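Local structure of matrix protein VP40 (Lake Victoria marburgvirus, 5B0V) at residues Trp97-Ile102 against Gln157-Asn162; Pro213-Ile218 against Phe289-Asn294. The protein is the viral matrix protein, existing as a dimer that reorganises into multimers at the plasma membrane to drive virus assembly and budding, and also helps suppress host interferon signalling. All blocks are in the same frame, centred on the assembly; numbering follows the deposited sequence.

Contact 1 lies between two sheets of the N-terminal beta-sandwich domain, and contact 2 lies inside the C-terminal domain. Their centres are about 8 Å apart, and they touch directly across the boundary between the domains. From contact 2, the Q290 side chain reaches strand 91-104: its OE1 is 2.9 Å from G101 N, a weak hydrogen bond, and it also packs on the ring of P99. At the start of segment 97-102, W97 rests on E293 and N294, with W97 NE1 3.6 Å from E293 CB. One strand therefore serves both arrangements, while neither contact meets the other subunit of the dimer or involves a bound ligand.

Contact 1. Residues Trp97-Ile102 against Gln157-Asn162; sequences WLPLGI and QAFIQN
F159 lies across strand 97-102 where L98 and P99 follow one another. The tight part is here: L98 CD2 sits over one ring face as a CH-pi contact, 3.6 Å from the ring centroid and only 13° off the normal, and L98 CB comes within 3.5 Å of F159 CZ. The other approach is along the rim, where the carbonyl O of P99 lies in the ring plane, 3.3 Å from F159 CZ. With CG anti to the carbonyl carbon (chi1 -60°), the F159 ring is set against strand 97-102, with L98 on a face and P99 O at an edge.

Toward the other end of the contact the packing thins out. Q157 bends at chi2 and brings OE1 only to 3.9 Å from L100 O. Both oxygens are acceptors, and a modelled water lies between them, 2.8 Å from L100 O; its approach to Q157 OE1 is too short to be trusted, so the bridge is doubtful. At L100 and G101 the strand has a classic beta bulge, both residues facing F75 of strand 72-83.

F159 and Q157 pair through their backbones with V135 and V137, whereas L98 pairs with L77, so each segment belongs to a different sheet. The strand axes come no nearer than 8.6 Å and run at 132° to each other: side-chain packing between the two layers of the N-terminal beta-sandwich.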
ATOM      1  N   TRP A  97       2.019  -2.079 -19.504  1.00 30.03           N
ATOM      2  CA  TRP A  97       2.274  -3.057 -18.444  1.00 29.25           C
ATOM      3  C   TRP A  97       3.748  -3.178 -18.133  1.00 28.46           C
ATOM      4  O   TRP A  97       4.533  -3.519 -18.987  1.00 28.93           O
ATOM      5  CB  TRP A  97       1.711  -4.402 -18.880  1.00 29.12           C
ATOM      6  CG  TRP A  97       0.209  -4.355 -18.878  1.00 30.02           C
ATOM      7  CD1 TRP A  97      -0.611  -4.677 -17.829  1.00 30.28           C
ATOM      8  CD2 TRP A  97      -0.649  -3.923 -19.942  1.00 30.37           C
ATOM      9  NE1 TRP A  97      -1.926  -4.494 -18.190  1.00 30.86           N
ATOM     10  CE2 TRP A  97      -1.975  -4.043 -19.481  1.00 30.84           C
ATOM     11  CE3 TRP A  97      -0.429  -3.469 -21.249  1.00 31.44           C
ATOM     12  CZ2 TRP A  97      -3.081  -3.724 -20.273  1.00 32.06           C
ATOM     13  CZ3 TRP A  97      -1.548  -3.145 -22.057  1.00 32.50           C
ATOM     14  CH2 TRP A  97      -2.852  -3.278 -21.553  1.00 32.66           C
ATOM     15  N   LEU A  98       4.098  -2.925 -16.881  1.00 28.49           N
ATOM     16  CA  LEU A  98       5.475  -2.731 -16.467  1.00 28.39           C
ATOM     17  C   LEU A  98       5.831  -3.691 -15.334  1.00 27.62           C
ATOM     18  O   LEU A  98       5.564  -3.423 -14.163  1.00 28.28           O
ATOM     19  CB  LEU A  98       5.641  -1.279 -16.008  1.00 29.26           C
ATOM     20  CG  LEU A  98       5.205  -0.256 -17.073  1.00 30.54           C
ATOM     21  CD1 LEU A  98       5.016   1.132 -16.492  1.00 31.33           C
ATOM     22  CD2 LEU A  98       6.202  -0.195 -18.199  1.00 30.57           C
ATOM     23  N   PRO A  99       6.382  -4.853 -15.671  1.00 26.78           N
ATOM     24  CA  PRO A  99       6.834  -5.774 -14.628  1.00 25.94           C
ATOM     25  C   PRO A  99       7.917  -5.145 -13.780  1.00 25.90           C
ATOM     26  O   PRO A  99       8.762  -4.443 -14.313  1.00 26.56           O
ATOM     27  CB  PRO A  99       7.423  -6.920 -15.428  1.00 25.54           C
ATOM     28  CG  PRO A  99       6.621  -6.912 -16.668  1.00 26.08           C
ATOM     29  CD  PRO A  99       6.338  -5.486 -16.989  1.00 26.47           C
ATOM     30  N   LEU A 100       7.891  -5.376 -12.479  1.00 25.90           N
ATOM     31  CA  LEU A 100       8.952  -4.895 -11.590  1.00 26.78           C
ATOM     32  C   LEU A 100       9.730  -6.020 -10.961  1.00 26.56           C
ATOM     33  O   LEU A 100      10.755  -5.763 -10.364  1.00 27.45           O
ATOM     34  CB  LEU A 100       8.368  -4.096 -10.433  1.00 27.64           C
ATOM     35  CG  LEU A 100       7.391  -2.971 -10.774  1.00 28.10           C
ATOM     36  CD1 LEU A 100       6.867  -2.415  -9.464  1.00 28.94           C
ATOM     37  CD2 LEU A 100       8.060  -1.881 -11.590  1.00 28.37           C
ATOM     38  N   GLY A 101       9.216  -7.248 -11.035  1.00 26.09           N
ATOM     39  CA  GLY A 101       9.889  -8.385 -10.456  1.00 25.66           C
ATOM     40  C   GLY A 101       9.000  -9.392  -9.774  1.00 25.75           C
ATOM     41  O   GLY A 101       7.838  -9.133  -9.456  1.00 26.19           O
ATOM     42  N   ILE A 102       9.590 -10.546  -9.514  1.00 25.90           N
ATOM     43  CA  ILE A 102       8.974 -11.569  -8.701  1.00 26.31           C
ATOM     44  C   ILE A 102       9.777 -11.742  -7.427  1.00 26.96           C
ATOM     45  O   ILE A 102      10.972 -11.883  -7.490  1.00 28.42           O
ATOM     46  CB  ILE A 102       8.952 -12.875  -9.470  1.00 25.69           C
ATOM     47  CG1 ILE A 102       8.088 -12.688 -10.712  1.00 24.95           C
ATOM     48  CG2 ILE A 102       8.453 -13.999  -8.578  1.00 26.25           C
ATOM     49  CD1 ILE A 102       8.001 -13.913 -11.560  1.00 24.67           C
ATOM     50  N   GLN A 157      13.253   2.035 -12.864  1.00 39.26           N
ATOM     51  CA  GLN A 157      13.227   0.832 -13.668  1.00 39.07           C
ATOM     52  C   GLN A 157      13.027   1.210 -15.146  1.00 38.78           C
ATOM     53  O   GLN A 157      12.120   1.967 -15.492  1.00 38.44           O
ATOM     54  CB  GLN A 157      12.080  -0.044 -13.173  1.00 40.01           C
ATOM     55  CG  GLN A 157      11.732  -1.249 -14.032  1.00 40.49           C
ATOM     56  CD  GLN A 157      12.625  -2.424 -13.727  1.00 40.57           C
ATOM     57  OE1 GLN A 157      12.391  -3.132 -12.768  1.00 43.10           O
ATOM     58  NE2 GLN A 157      13.636  -2.640 -14.545  1.00 39.78           N
ATOM     59  N   ALA A 158      13.873   0.667 -16.014  1.00 38.38           N
ATOM     60  CA  ALA A 158      13.816   0.949 -17.447  1.00 37.98           C
ATOM     61  C   ALA A 158      13.131  -0.164 -18.231  1.00 37.18           C
ATOM     62  O   ALA A 158      13.145  -1.328 -17.827  1.00 34.98           O
ATOM     63  CB  ALA A 158      15.209   1.174 -17.973  1.00 39.20           C
ATOM     64  N   PHE A 159      12.523   0.201 -19.355  1.00 38.48           N
ATOM     65  CA  PHE A 159      11.893  -0.767 -20.253  1.00 39.66           C
ATOM     66  C   PHE A 159      12.255  -0.359 -21.651  1.00 44.34           C
ATOM     67  O   PHE A 159      12.330   0.842 -21.918  1.00 47.85           O
ATOM     68  CB  PHE A 159      10.383  -0.730 -20.102  1.00 38.13           C
ATOM     69  CG  PHE A 159       9.928  -1.055 -18.728  1.00 36.55           C
ATOM     70  CD1 PHE A 159       9.778  -0.071 -17.768  1.00 36.64           C
ATOM     71  CD2 PHE A 159       9.693  -2.356 -18.381  1.00 35.92           C
ATOM     72  CE1 PHE A 159       9.394  -0.392 -16.482  1.00 35.60           C
ATOM     73  CE2 PHE A 159       9.301  -2.687 -17.104  1.00 35.41           C
ATOM     74  CZ  PHE A 159       9.152  -1.706 -16.153  1.00 35.24           C
ATOM     75  N   ILE A 160      12.486  -1.321 -22.545  1.00 46.42           N
ATOM     76  CA  ILE A 160      12.625  -0.967 -23.964  1.00 49.74           C
ATOM     77  C   ILE A 160      11.322  -0.300 -24.352  1.00 49.10           C
ATOM     78  O   ILE A 160      10.252  -0.741 -23.964  1.00 47.42           O
ATOM     79  CB  ILE A 160      12.899  -2.178 -24.889  1.00 52.25           C
ATOM     80  CG1 ILE A 160      14.344  -2.682 -24.735  1.00 56.29           C
ATOM     81  CG2 ILE A 160      12.739  -1.808 -26.346  1.00 54.33           C
ATOM     82  CD1 ILE A 160      14.575  -3.689 -23.606  1.00 56.06           C
ATOM     83  N   GLN A 161      11.414   0.787 -25.088  1.00 51.55           N
ATOM     84  CA  GLN A 161      10.225   1.529 -25.428  1.00 52.42           C
ATOM     85  C   GLN A 161       9.247   0.658 -26.168  1.00 51.67           C
ATOM     86  O   GLN A 161       8.064   0.704 -25.906  1.00 51.28           O
ATOM     87  CB  GLN A 161      10.566   2.743 -26.277  1.00 55.97           C
ATOM     88  CG  GLN A 161       9.423   3.724 -26.376  1.00 58.31           C
ATOM     89  CD  GLN A 161       9.661   4.783 -27.424  1.00 62.44           C
ATOM     90  OE1 GLN A 161       9.953   5.941 -27.105  1.00 64.58           O
ATOM     91  NE2 GLN A 161       9.556   4.392 -28.689  1.00 65.41           N
ATOM     92  N   ASN A 162       9.717  -0.134 -27.114  1.00 53.84           N
ATOM     93  CA  ASN A 162       8.776  -0.892 -27.927  1.00 56.77           C
ATOM     94  C   ASN A 162       8.037  -1.966 -27.136  1.00 53.74           C
ATOM     95  O   ASN A 162       7.256  -2.711 -27.694  1.00 53.44           O
ATOM     96  CB  ASN A 162       9.447  -1.445 -29.197  1.00 61.24           C
ATOM     97  CG  ASN A 162      10.646  -2.352 -28.887  1.00 64.01           C
ATOM     98  OD1 ASN A 162      10.515  -3.365 -28.188  1.00 67.01           O
ATOM     99  ND2 ASN A 162      11.823  -1.986 -29.395  1.00 66.88           N
TER
HETATM  100  O   HOH W   1      11.457  -3.063 -10.400  1.00 17.26           O

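Contact 2. Residues Pro213-Ile218 against Phe289-Asn294; sequences PNLPPI and FQAPEN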
ATOM      1  N   PRO A 213      14.646 -11.345 -26.474  1.00 41.00           N
ATOM      2  CA  PRO A 213      15.844 -10.557 -26.196  1.00 42.15           C
ATOM      3  C   PRO A 213      15.618  -9.401 -25.235  1.00 42.75           C
ATOM      4  O   PRO A 213      16.565  -8.968 -24.580  1.00 44.02           O
ATOM      5  CB  PRO A 213      16.266 -10.041 -27.570  1.00 42.85           C
ATOM      6  CG  PRO A 213      15.139 -10.343 -28.496  1.00 43.36           C
ATOM      7  CD  PRO A 213      14.407 -11.498 -27.920  1.00 42.35           C
ATOM      8  N   ASN A 214      14.381  -8.928 -25.138  1.00 42.72           N
ATOM      9  CA  ASN A 214      14.056  -7.818 -24.266  1.00 41.67           C
ATOM     10  C   ASN A 214      13.425  -8.174 -22.919  1.00 38.86           C
ATOM     11  O   ASN A 214      12.880  -7.301 -22.250  1.00 39.77           O
ATOM     12  CB  ASN A 214      13.174  -6.836 -25.033  1.00 43.11           C
ATOM     13  CG  ASN A 214      13.877  -6.235 -26.228  1.00 44.75           C
ATOM     14  OD1 ASN A 214      13.230  -5.748 -27.170  1.00 45.43           O
ATOM     15  ND2 ASN A 214      15.209  -6.235 -26.189  1.00 44.76           N
ATOM     16  N   LEU A 215      13.499  -9.438 -22.526  1.00 36.34           N
ATOM     17  CA  LEU A 215      13.135  -9.877 -21.190  1.00 34.07           C
ATOM     18  C   LEU A 215      14.359 -10.513 -20.526  1.00 34.29           C
ATOM     19  O   LEU A 215      15.171 -11.170 -21.187  1.00 35.13           O
ATOM     20  CB  LEU A 215      12.033 -10.916 -21.279  1.00 33.00           C
ATOM     21  CG  LEU A 215      10.726 -10.466 -21.911  1.00 33.98           C
ATOM     22  CD1 LEU A 215       9.802 -11.647 -22.165  1.00 34.78           C
ATOM     23  CD2 LEU A 215      10.017  -9.464 -21.031  1.00 33.42           C
ATOM     24  N   PRO A 216      14.475 -10.387 -19.197  1.00 34.92           N
ATOM     25  CA  PRO A 216      15.638 -11.050 -18.603  1.00 33.69           C
ATOM     26  C   PRO A 216      15.534 -12.565 -18.746  1.00 33.03           C
ATOM     27  O   PRO A 216      14.433 -13.099 -18.868  1.00 31.80           O
ATOM     28  CB  PRO A 216      15.590 -10.611 -17.146  1.00 33.09           C
ATOM     29  CG  PRO A 216      14.134 -10.364 -16.865  1.00 33.75           C
ATOM     30  CD  PRO A 216      13.461 -10.014 -18.178  1.00 34.67           C
ATOM     31  N   PRO A 217      16.682 -13.255 -18.774  1.00 34.03           N
ATOM     32  CA  PRO A 217      16.630 -14.698 -18.907  1.00 33.34           C
ATOM     33  C   PRO A 217      16.081 -15.385 -17.654  1.00 32.28           C
ATOM     34  O   PRO A 217      16.188 -14.872 -16.535  1.00 31.86           O
ATOM     35  CB  PRO A 217      18.084 -15.105 -19.170  1.00 34.13           C
ATOM     36  CG  PRO A 217      18.920 -13.911 -18.866  1.00 35.42           C
ATOM     37  CD  PRO A 217      18.030 -12.789 -18.412  1.00 35.29           C
ATOM     38  N   ILE A 218      15.477 -16.536 -17.891  1.00 31.21           N
ATOM     39  CA  ILE A 218      14.770 -17.297 -16.897  1.00 30.05           C
ATOM     40  C   ILE A 218      15.704 -18.390 -16.435  1.00 30.43           C
ATOM     41  O   ILE A 218      15.970 -19.321 -17.163  1.00 32.04           O
ATOM     42  CB  ILE A 218      13.541 -17.954 -17.519  1.00 29.99           C
ATOM     43  CG1 ILE A 218      12.710 -16.885 -18.263  1.00 29.40           C
ATOM     44  CG2 ILE A 218      12.750 -18.709 -16.453  1.00 30.40           C
ATOM     45  CD1 ILE A 218      11.672 -17.375 -19.251  1.00 29.56           C
ATOM     46  N   PHE A 289       7.271 -16.419 -15.328  1.00 22.04           N
ATOM     47  CA  PHE A 289       8.002 -15.212 -15.615  1.00 21.63           C
ATOM     48  C   PHE A 289       7.001 -14.128 -16.004  1.00 21.75           C
ATOM     49  O   PHE A 289       5.827 -14.396 -16.263  1.00 22.03           O
ATOM     50  CB  PHE A 289       9.074 -15.463 -16.711  1.00 21.62           C
ATOM     51  CG  PHE A 289       8.516 -15.726 -18.091  1.00 21.50           C
ATOM     52  CD1 PHE A 289       8.148 -17.008 -18.475  1.00 22.09           C
ATOM     53  CD2 PHE A 289       8.389 -14.707 -19.000  1.00 21.37           C
ATOM     54  CE1 PHE A 289       7.648 -17.264 -19.742  1.00 22.41           C
ATOM     55  CE2 PHE A 289       7.892 -14.951 -20.259  1.00 21.86           C
ATOM     56  CZ  PHE A 289       7.519 -16.222 -20.631  1.00 22.37           C
ATOM     57  N   GLN A 290       7.477 -12.902 -16.020  1.00 21.53           N
ATOM     58  CA  GLN A 290       6.618 -11.774 -16.270  1.00 21.80           C
ATOM     59  C   GLN A 290       6.881 -11.200 -17.636  1.00 22.50           C
ATOM     60  O   GLN A 290       8.040 -11.032 -18.032  1.00 22.20           O
ATOM     61  CB  GLN A 290       6.906 -10.671 -15.275  1.00 21.34           C
ATOM     62  CG  GLN A 290       6.856 -11.069 -13.826  1.00 20.75           C
ATOM     63  CD  GLN A 290       6.805  -9.831 -12.988  1.00 21.01           C
ATOM     64  OE1 GLN A 290       7.841  -9.230 -12.699  1.00 20.80           O
ATOM     65  NE2 GLN A 290       5.579  -9.384 -12.658  1.00 21.27           N
ATOM     66  N   ALA A 291       5.794 -10.894 -18.339  1.00 23.58           N
ATOM     67  CA  ALA A 291       5.843 -10.118 -19.565  1.00 24.33           C
ATOM     68  C   ALA A 291       4.596  -9.262 -19.609  1.00 25.21           C
ATOM     69  O   ALA A 291       3.635  -9.572 -18.924  1.00 25.32           O
ATOM     70  CB  ALA A 291       5.888 -11.020 -20.761  1.00 24.71           C
ATOM     71  N   PRO A 292       4.602  -8.190 -20.421  1.00 26.09           N
ATOM     72  CA  PRO A 292       3.434  -7.353 -20.529  1.00 26.61           C
ATOM     73  C   PRO A 292       2.201  -8.119 -20.908  1.00 27.30           C
ATOM     74  O   PRO A 292       2.267  -9.028 -21.690  1.00 27.25           O
ATOM     75  CB  PRO A 292       3.831  -6.379 -21.621  1.00 27.57           C
ATOM     76  CG  PRO A 292       5.280  -6.157 -21.372  1.00 27.14           C
ATOM     77  CD  PRO A 292       5.776  -7.542 -21.042  1.00 26.58           C
ATOM     78  N   GLU A 293       1.086  -7.749 -20.302  1.00 28.88           N
ATOM     79  CA  GLU A 293      -0.196  -8.397 -20.525  1.00 30.73           C
ATOM     80  C   GLU A 293      -0.526  -8.481 -22.020  1.00 33.15           C
ATOM     81  O   GLU A 293      -0.931  -9.519 -22.518  1.00 33.26           O
ATOM     82  CB  GLU A 293      -1.278  -7.645 -19.735  1.00 30.71           C
ATOM     83  CG  GLU A 293      -2.700  -8.139 -19.901  1.00 31.61           C
ATOM     84  CD  GLU A 293      -2.935  -9.514 -19.312  1.00 31.52           C
ATOM     85  OE1 GLU A 293      -1.992 -10.121 -18.797  1.00 30.16           O
ATOM     86  OE2 GLU A 293      -4.079 -10.003 -19.387  1.00 33.19           O
ATOM     87  N   ASN A 294      -0.297  -7.393 -22.743  1.00 35.85           N
ATOM     88  CA  ASN A 294      -0.535  -7.378 -24.198  1.00 38.34           C
ATOM     89  C   ASN A 294       0.588  -7.984 -25.024  1.00 39.77           C
ATOM     90  O   ASN A 294       0.591  -7.817 -26.226  1.00 43.65           O
ATOM     91  CB  ASN A 294      -0.775  -5.952 -24.715  1.00 38.90           C
ATOM     92  CG  ASN A 294       0.428  -5.028 -24.488  1.00 39.16           C
ATOM     93  OD1 ASN A 294       1.347  -5.338 -23.701  1.00 38.41           O
ATOM     94  ND2 ASN A 294       0.410  -3.873 -25.142  1.00 39.50           N
TER
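I218 and L215 both pack on F289, joining two layers of the C-terminal beta domain: the loop leading into strand 218-219, with the first residue of that strand, packs against the end of strand 286-290, an outermost strand of its antiparallel sheet, and the residue after it. I218 approaches the ring over a face. Its CD1 is 3.9 Å from the F289 centroid, 23° off the normal, a CH-pi contact displaced toward the rim so that I218 CD1 lies nearest F289 CD1, at 3.6 Å. The ring is placed there by its first torsion, with CG between the backbone N and the carbonyl carbon (chi1 69°).

L215 meets the same ring at a slant and more loosely, with CD1 4.3 Å from F289 CE2. L215 CD1 also packs on A291 CB, 4.2 Å away, so one branch of the leucine bridges F289 near the end of the strand and A291 just beyond it.

The layers are tied in elsewhere: I218 pairs by backbone with V209, and F289 with F261, while I263 adds another apolar neighbour to F289. Q290 directs its amide toward the N-terminal domain, where NE2 donates to F75 O. On its backbone side, Q290 O lies 3.9 Å from the second methyl of the leucine, L215 CD2.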